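Local coordinates for putative DNA helicase (Lactobacillus plantarum, PDB 3DMN), which is probably a UvrD-like DNA helicase, represented here by its C-terminal domain, and would be expected to use ATP to separate DNA strands, at residues A76-L81 and V102-S107. Sequence-based numbering, arbitrary orientation.
Sequences ALTKAL and VIVVPS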
loop_
_atom_site.group_PDB
_atom_site.type_symbol
_atom_site.label_atom_id
_atom_site.label_comp_id
_atom_site.label_asym_id
_atom_site.label_seq_id
_atom_site.Cartn_x
_atom_site.Cartn_y
_atom_site.Cartn_z
ATOM N N ALA A 76 -12.541 -7.892 2.866
ATOM C CA ALA A 76 -12.418 -7.955 4.344
ATOM C C ALA A 76 -11.996 -6.570 4.865
ATOM O O ALA A 76 -12.526 -6.093 5.865
ATOM C CB ALA A 76 -11.403 -8.986 4.741
ATOM N N LEU A 77 -11.063 -5.919 4.166
ATOM C CA LEU A 77 -10.580 -4.596 4.616
ATOM C C LEU A 77 -11.692 -3.581 4.490
ATOM O O LEU A 77 -11.864 -2.729 5.367
ATOM C CB LEU A 77 -9.349 -4.162 3.815
ATOM C CG LEU A 77 -8.872 -2.760 4.193
ATOM C CD1 LEU A 77 -8.460 -2.714 5.678
ATOM C CD2 LEU A 77 -7.749 -2.267 3.274
ATOM N N THR A 78 -12.409 -3.645 3.370
ATOM C CA THR A 78 -13.499 -2.699 3.097
ATOM C C THR A 78 -14.554 -2.773 4.197
ATOM O O THR A 78 -14.971 -1.726 4.721
ATOM C CB THR A 78 -14.080 -2.941 1.689
ATOM O OG1 THR A 78 -13.078 -2.636 0.719
ATOM C CG2 THR A 78 -15.335 -2.049 1.485
ATOM N N LYS A 79 -15.003 -3.980 4.524
ATOM C CA LYS A 79 -16.022 -4.149 5.576
ATOM C C LYS A 79 -15.495 -3.513 6.871
ATOM O O LYS A 79 -16.216 -2.791 7.558
ATOM C CB LYS A 79 -16.295 -5.635 5.783
ATOM C CG LYS A 79 -17.254 -5.885 6.934
ATOM C CD LYS A 79 -17.486 -7.377 7.150
ATOM C CE LYS A 79 -18.273 -7.604 8.439
ATOM N NZ LYS A 79 -18.532 -9.051 8.737
ATOM N N ALA A 80 -14.228 -3.781 7.201
ATOM C CA ALA A 80 -13.651 -3.267 8.452
ATOM C C ALA A 80 -13.573 -1.731 8.415
ATOM O O ALA A 80 -13.937 -1.061 9.385
ATOM C CB ALA A 80 -12.291 -3.847 8.678
ATOM N N LEU A 81 -13.158 -1.161 7.279
ATOM C CA LEU A 81 -13.003 0.282 7.228
ATOM C C LEU A 81 -14.360 0.983 7.316
ATOM O O LEU A 81 -14.503 2.044 7.948
ATOM C CB LEU A 81 -12.300 0.689 5.950
ATOM C CG LEU A 81 -10.792 0.401 5.944
ATOM C CD1 LEU A 81 -10.333 0.721 4.505
ATOM C CD2 LEU A 81 -10.028 1.274 6.974
ATOM N N VAL A 102 -12.420 7.049 0.138
ATOM C CA VAL A 102 -11.340 6.022 0.156
ATOM C C VAL A 102 -11.490 4.950 -0.941
ATOM O O VAL A 102 -12.472 4.213 -0.943
ATOM C CB VAL A 102 -11.282 5.335 1.555
ATOM C CG1 VAL A 102 -10.137 4.362 1.669
ATOM C CG2 VAL A 102 -11.199 6.375 2.677
ATOM N N ILE A 103 -10.507 4.799 -1.837
ATOM C CA ILE A 103 -10.603 3.711 -2.827
ATOM C C ILE A 103 -9.789 2.521 -2.333
ATOM O O ILE A 103 -8.657 2.691 -1.870
ATOM C CB ILE A 103 -10.146 4.050 -4.306
ATOM C CG1 ILE A 103 -8.722 4.526 -4.348
ATOM C CG2 ILE A 103 -11.123 5.019 -4.997
ATOM C CD1 ILE A 103 -8.260 4.881 -5.740
ATOM N N VAL A 104 -10.397 1.339 -2.427
ATOM C CA VAL A 104 -9.729 0.074 -2.150
ATOM C C VAL A 104 -9.699 -0.669 -3.490
ATOM O O VAL A 104 -10.775 -0.891 -4.107
ATOM C CB VAL A 104 -10.501 -0.756 -1.056
ATOM C CG1 VAL A 104 -9.801 -2.097 -0.925
ATOM C CG2 VAL A 104 -10.441 -0.028 0.284
ATOM N N VAL A 105 -8.498 -1.053 -3.910
ATOM C CA VAL A 105 -8.208 -1.448 -5.285
ATOM C C VAL A 105 -7.553 -2.838 -5.197
ATOM O O VAL A 105 -6.471 -2.964 -4.649
ATOM C CB VAL A 105 -7.108 -0.429 -5.954
ATOM C CG1 VAL A 105 -6.768 -0.788 -7.406
ATOM C CG2 VAL A 105 -7.541 1.043 -5.878
ATOM N N PRO A 106 -8.199 -3.883 -5.758
ATOM C CA PRO A 106 -7.395 -5.144 -5.862
ATOM C C PRO A 106 -6.227 -4.976 -6.827
ATOM O O PRO A 106 -6.356 -4.261 -7.822
ATOM C CB PRO A 106 -8.376 -6.132 -6.479
ATOM C CG PRO A 106 -9.728 -5.531 -6.222
ATOM C CD PRO A 106 -9.563 -4.054 -6.279
ATOM N N SER A 107 -5.117 -5.651 -6.562
ATOM C CA SER A 107 -3.887 -5.425 -7.322
ATOM C C SER A 107 -4.131 -5.500 -8.812
ATOM O O SER A 107 -3.624 -4.680 -9.592
ATOM C CB SER A 107 -2.786 -6.419 -6.937
ATOM O OG SER A 107 -3.195 -7.775 -7.171
#
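T78 and V104 form the centre of this contact. The hydroxyl of T78 lies against the branched end of V104, and the two side chains meet at a slant. T78 OG1 is 3.7 Å from V104 CB and about as far from both methyls, CG1 and CG2. This is van der Waals packing of a polar atom on an apolar one. The hydroxyl's hydrogen bond goes instead to the carbonyl oxygen of C74, one turn earlier in the helix. With chi1 at -65°, OG1 stands beside the backbone N, which suits that bond. The nearest atoms of a bound acetate, probably from the crystallisation liquor, and the T78 side chain are about 3 Å apart.

The one apolar contact is looser. L81 CD1 faces V104 CG2 at 4.3 Å. L77 approaches from the same helix without direct contact, its CD2 coming within 4.6 Å of V104 CG2. V88 and I66, on the strands flanking 102-106, add to this buried layer. V47 and V50 of helix 43-59 also pack on L77 and L81, respectively.

Helix 71-82 follows strand 64-68 and leads to edge strand 88-90. Strand 102-106 lies between those two in the parallel sheet. The helix packs over the strand its connection skips, a beta-alpha-beta crossover consistent with the alpha/beta core of P-loop NTPases, the clan of UvrD-like helicases.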